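Local structure of uncharacterized protein (Legionella pneumophila subsp. pneumophila str. Philadelphia 1, 4RXV) at residues Q47-N52 / V97-C102; P58-W63 / S88-D93. The protein is of unknown function but probably has a papain-like (clan CA) peptidase fold, this chain being the N-terminal part of a longer protein. All blocks are in the same frame, centred on the assembly; numbering follows the deposited sequence.

Contacts 1 and 2 are two sides of one apolar cluster, their centres about 7 Å apart, where helices 37-50 and 60-64 pack on the small mixed sheet that contains the neighbouring strands 91-92 and 95-100. Contact 2 is nested inside the chain loop that contact 1 closes. Four links join them: Val97 N probably hydrogen-bonds Phe90 O at 2.9 Å, Lys48 NZ forms a salt bridge with Asp93 OD1 at 3.0 Å, and Tyr49 packs on Phe60 and, with CB 3.6 Å from Ile92 CD1, on strand 91-92. The cluster lies well off the chain's centre, contact 1 about 17 Å and contact 2 about 19 Å from it.

Contact 1: Q47-N52 / V97-C102; sequences QKYSTN and VRVSEC
In the RavJ peptidase domain, helix 37-50 packs on strand 95-100 of the small mixed sheet through Tyr49, whose ring reaches across to Val97 and Val99. CG of Tyr49 stands anti to the backbone N (chi1 170°), which sends the ring out from the helix toward the strand. One long side of the ring does most of the touching: CE1 lies 3.5 Å from Val99 CG2 and 3.9 Å from Val97 CG1, while CD1 is likewise 3.9 Å from Val97 CG1. The two methyls meet the ring obliquely, and the tyrosine side chain crosses both valines at about a right angle. Farther out, both Val99 methyls reach Tyr49 OH, CG2 at 3.6 Å and CG1 at 3.9 Å, while Val97 offers a single methyl nearer the ring's root. Between the valines, Arg98 points away and bonds to Glu16 and Asn85. Phe60 and Val22 also touch all three contact residues. Within 47-52, Ser50 OG hydrogen-bonds Gln47 O at 3.0 Å, from above the carbonyl plane, and Asn52 N bonds to Tyr49 O. All three contact residues are buried and meet through van der Waals contact of methyls with ring carbons and the hydroxyl oxygen, without a hydrogen bond between the two segments, so the hold of helix on strand is apolar.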
# COMPACT_ATOMS: atom_id res chain seq x y z
N GLN A 47 2.32 -16.34 -12.56
CA GLN A 47 2.07 -17.34 -13.58
C GLN A 47 1.37 -18.55 -12.96
O GLN A 47 0.39 -19.07 -13.50
CB GLN A 47 3.38 -17.74 -14.25
CG GLN A 47 3.94 -16.65 -15.12
CD GLN A 47 2.99 -16.25 -16.24
OE1 GLN A 47 2.64 -15.08 -16.39
NE2 GLN A 47 2.56 -17.23 -17.02
N LYS A 48 1.89 -19.00 -11.83
CA LYS A 48 1.32 -20.16 -11.14
C LYS A 48 -0.09 -19.88 -10.61
O LYS A 48 -0.98 -20.72 -10.74
CB LYS A 48 2.25 -20.58 -10.01
CG LYS A 48 3.59 -21.09 -10.52
CD LYS A 48 4.54 -21.46 -9.41
CE LYS A 48 5.83 -22.03 -10.00
NZ LYS A 48 6.74 -22.64 -9.00
N TYR A 49 -0.30 -18.69 -10.04
CA TYR A 49 -1.60 -18.30 -9.55
C TYR A 49 -2.67 -18.25 -10.64
O TYR A 49 -3.79 -18.75 -10.46
CB TYR A 49 -1.46 -16.92 -8.92
CG TYR A 49 -2.76 -16.25 -8.57
CD1 TYR A 49 -3.34 -16.45 -7.34
CD2 TYR A 49 -3.38 -15.37 -9.46
CE1 TYR A 49 -4.51 -15.80 -6.99
CE2 TYR A 49 -4.55 -14.71 -9.12
CZ TYR A 49 -5.11 -14.93 -7.90
OH TYR A 49 -6.27 -14.28 -7.52
N SER A 50 -2.31 -17.63 -11.76
CA SER A 50 -3.30 -17.17 -12.75
C SER A 50 -4.11 -18.30 -13.33
O SER A 50 -5.29 -18.11 -13.64
CB SER A 50 -2.62 -16.39 -13.87
OG SER A 50 -1.69 -17.19 -14.58
N THR A 51 -3.49 -19.48 -13.46
CA THR A 51 -4.14 -20.64 -14.06
C THR A 51 -4.47 -21.72 -13.05
O THR A 51 -4.92 -22.79 -13.44
CB THR A 51 -3.26 -21.25 -15.16
OG1 THR A 51 -1.96 -21.53 -14.61
CG2 THR A 51 -3.15 -20.28 -16.32
N ASN A 52 -4.28 -21.46 -11.76
CA ASN A 52 -4.69 -22.38 -10.71
C ASN A 52 -6.19 -22.20 -10.53
O ASN A 52 -6.66 -21.08 -10.46
CB ASN A 52 -3.94 -22.05 -9.41
CG ASN A 52 -4.16 -23.08 -8.32
OD1 ASN A 52 -5.29 -23.40 -7.96
ND2 ASN A 52 -3.06 -23.60 -7.77
N VAL A 97 -1.41 -17.82 -0.32
CA VAL A 97 -1.65 -16.79 -1.31
C VAL A 97 -2.37 -15.57 -0.73
O VAL A 97 -3.41 -15.68 -0.09
CB VAL A 97 -2.49 -17.38 -2.46
CG1 VAL A 97 -2.96 -16.31 -3.42
CG2 VAL A 97 -1.68 -18.42 -3.20
N ARG A 98 -1.79 -14.41 -1.00
CA ARG A 98 -2.42 -13.09 -0.82
C ARG A 98 -2.34 -12.40 -2.16
O ARG A 98 -1.38 -12.61 -2.89
CB ARG A 98 -1.70 -12.29 0.26
CG ARG A 98 -1.72 -12.97 1.64
CD ARG A 98 -1.01 -12.12 2.70
NE ARG A 98 0.41 -12.04 2.38
CZ ARG A 98 1.27 -11.16 2.89
NH1 ARG A 98 0.90 -10.26 3.80
NH2 ARG A 98 2.52 -11.19 2.48
N VAL A 99 -3.35 -11.59 -2.49
CA VAL A 99 -3.44 -11.00 -3.82
C VAL A 99 -3.77 -9.53 -3.75
O VAL A 99 -4.65 -9.13 -3.02
CB VAL A 99 -4.57 -11.68 -4.64
CG1 VAL A 99 -4.59 -11.13 -6.07
CG2 VAL A 99 -4.44 -13.18 -4.64
N SER A 100 -3.10 -8.75 -4.60
CA SER A 100 -3.49 -7.35 -4.80
C SER A 100 -3.01 -6.86 -6.17
O SER A 100 -2.54 -7.66 -7.00
CB SER A 100 -3.01 -6.47 -3.65
OG SER A 100 -3.68 -5.24 -3.64
N GLU A 101 -3.16 -5.56 -6.43
CA GLU A 101 -2.87 -5.00 -7.73
C GLU A 101 -2.68 -3.48 -7.58
O GLU A 101 -2.72 -2.93 -6.46
CB GLU A 101 -3.96 -5.38 -8.76
CG GLU A 101 -5.38 -5.32 -8.23
CD GLU A 101 -5.71 -3.95 -7.75
OE1 GLU A 101 -6.00 -3.78 -6.55
OE2 GLU A 101 -5.65 -3.01 -8.57
N CYS A 102 -2.43 -2.80 -8.69
CA CYS A 102 -1.92 -1.43 -8.70
C CYS A 102 -2.82 -0.42 -8.01
O CYS A 102 -2.35 0.57 -7.44
CB CYS A 102 -1.69 -1.00 -10.16
SG CYS A 102 -0.73 0.47 -10.44

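Contact 2: P58-W63 / S88-D93; sequences PPFSQW and SSFKID
A single ring atom of Phe90, CD2, sits over the centre of the Phe60 ring, 3.6 Å above its plane, and is nearly equidistant from all six carbons. The pair is T-shaped: the edge of Phe90 is turned toward the face of Phe60, with centroids 5.0 Å apart and planes at 83°. The nearest ring carbons are CZ and CE1 of Phe60, while Phe90 CB lies 3.9 Å from Phe60 CZ. CG of Phe90 is anti to the backbone N (chi1 -170°), which helps bring its CD2 edge down on the Phe60 face, the two side chains running past each other in opposite directions. Phe60 opens helix 60-64, just after the cis peptide bond between Pro58 and Pro59, and Phe90 immediately precedes strand 91-92, an outer strand of the mixed sheet; the stack thus ties the start of a short helix to the start of an edge strand. Beyond the face contact, Ser88 OG meets the rim of the Phe60 ring in its plane, 3.4 Å from CZ. The same oxygen accepts a bond from Phe90 N at 3.1 Å, with an N-H...O angle of 159°, closing an ST turn that fixes the chain leading into Phe90. Phe90 also touches Asn52 and Leu54. On the helix side, Trp63 N bonds to Pro59 O at 2.9 Å, and Pro59 CG lies above one face of the Trp63 indole, displaced toward its rim.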
# COMPACT_ATOMS: atom_id res chain seq x y z
N PRO A 58 -13.96 -17.00 -4.91
CA PRO A 58 -13.89 -15.84 -4.01
C PRO A 58 -13.06 -16.17 -2.77
O PRO A 58 -13.12 -17.31 -2.29
CB PRO A 58 -15.36 -15.60 -3.62
CG PRO A 58 -16.18 -16.34 -4.61
CD PRO A 58 -15.34 -17.51 -5.04
N PRO A 59 -12.32 -15.18 -2.23
CA PRO A 59 -12.28 -13.78 -2.63
C PRO A 59 -11.22 -13.48 -3.69
O PRO A 59 -11.11 -12.34 -4.13
CB PRO A 59 -11.90 -13.07 -1.33
CG PRO A 59 -10.98 -14.04 -0.67
CD PRO A 59 -11.55 -15.41 -0.99
N PHE A 60 -10.42 -14.49 -4.07
CA PHE A 60 -9.32 -14.29 -5.00
C PHE A 60 -9.77 -13.65 -6.31
O PHE A 60 -9.11 -12.74 -6.82
CB PHE A 60 -8.61 -15.62 -5.25
CG PHE A 60 -8.17 -16.27 -3.99
CD1 PHE A 60 -7.06 -15.80 -3.29
CD2 PHE A 60 -8.92 -17.30 -3.43
CE1 PHE A 60 -6.70 -16.37 -2.09
CE2 PHE A 60 -8.55 -17.87 -2.24
CZ PHE A 60 -7.44 -17.41 -1.57
N SER A 61 -10.90 -14.12 -6.85
CA SER A 61 -11.47 -13.56 -8.07
C SER A 61 -11.63 -12.04 -7.97
O SER A 61 -11.31 -11.30 -8.92
CB SER A 61 -12.86 -14.17 -8.34
OG SER A 61 -12.81 -15.51 -8.75
N GLN A 62 -12.16 -11.58 -6.84
CA GLN A 62 -12.45 -10.16 -6.64
C GLN A 62 -11.16 -9.38 -6.35
O GLN A 62 -10.97 -8.25 -6.86
CB GLN A 62 -13.46 -9.97 -5.51
CG GLN A 62 -14.89 -10.45 -5.81
CD GLN A 62 -15.04 -11.97 -5.85
OE1 GLN A 62 -14.47 -12.70 -5.02
NE2 GLN A 62 -15.81 -12.45 -6.82
N TRP A 63 -10.25 -9.98 -5.58
CA TRP A 63 -8.97 -9.31 -5.28
C TRP A 63 -8.18 -9.08 -6.58
O TRP A 63 -7.50 -8.08 -6.75
CB TRP A 63 -8.15 -10.14 -4.32
CG TRP A 63 -8.70 -10.22 -2.95
CD1 TRP A 63 -9.64 -9.42 -2.38
CD2 TRP A 63 -8.32 -11.16 -1.94
NE1 TRP A 63 -9.85 -9.77 -1.07
CE2 TRP A 63 -9.06 -10.85 -0.77
CE3 TRP A 63 -7.40 -12.22 -1.89
CZ2 TRP A 63 -8.92 -11.55 0.41
CZ3 TRP A 63 -7.27 -12.93 -0.72
CH2 TRP A 63 -8.02 -12.58 0.42
N SER A 88 -5.62 -19.03 3.64
CA SER A 88 -6.54 -20.09 3.32
C SER A 88 -5.74 -21.27 2.84
O SER A 88 -4.51 -21.29 2.93
CB SER A 88 -7.51 -19.65 2.22
OG SER A 88 -6.87 -19.67 0.96
N SER A 89 -6.46 -22.26 2.33
CA SER A 89 -5.85 -23.46 1.78
C SER A 89 -5.03 -23.19 0.52
O SER A 89 -4.14 -23.97 0.18
CB SER A 89 -6.95 -24.47 1.45
OG SER A 89 -7.94 -24.47 2.47
N PHE A 90 -5.32 -22.09 -0.16
CA PHE A 90 -4.64 -21.78 -1.41
C PHE A 90 -3.20 -21.35 -1.12
O PHE A 90 -2.97 -20.32 -0.48
CB PHE A 90 -5.41 -20.66 -2.13
CG PHE A 90 -4.98 -20.38 -3.56
CD1 PHE A 90 -4.06 -21.16 -4.23
CD2 PHE A 90 -5.52 -19.30 -4.22
CE1 PHE A 90 -3.70 -20.85 -5.56
CE2 PHE A 90 -5.17 -19.00 -5.51
CZ PHE A 90 -4.26 -19.77 -6.18
N LYS A 91 -2.25 -22.18 -1.56
CA LYS A 91 -0.81 -21.92 -1.43
C LYS A 91 -0.10 -22.05 -2.78
O LYS A 91 -0.52 -22.84 -3.64
CB LYS A 91 -0.15 -22.94 -0.52
CG LYS A 91 -0.82 -23.18 0.79
CD LYS A 91 -0.13 -24.37 1.44
CE LYS A 91 -1.06 -25.49 1.84
NZ LYS A 91 -0.68 -26.73 1.10
N ILE A 92 1.00 -21.31 -2.93
CA ILE A 92 1.91 -21.39 -4.06
C ILE A 92 3.32 -21.48 -3.47
O ILE A 92 3.70 -20.71 -2.58
CB ILE A 92 1.78 -20.16 -4.98
CG1 ILE A 92 0.38 -20.13 -5.62
CG2 ILE A 92 2.89 -20.12 -6.05
CD1 ILE A 92 0.08 -18.87 -6.38
N ASP A 93 4.10 -22.45 -3.96
CA ASP A 93 5.43 -22.73 -3.43
C ASP A 93 5.41 -22.82 -1.90
O ASP A 93 6.32 -22.33 -1.22
CB ASP A 93 6.43 -21.66 -3.90
CG ASP A 93 6.62 -21.66 -5.40
OD1 ASP A 93 6.45 -22.73 -6.02
OD2 ASP A 93 6.93 -20.59 -5.96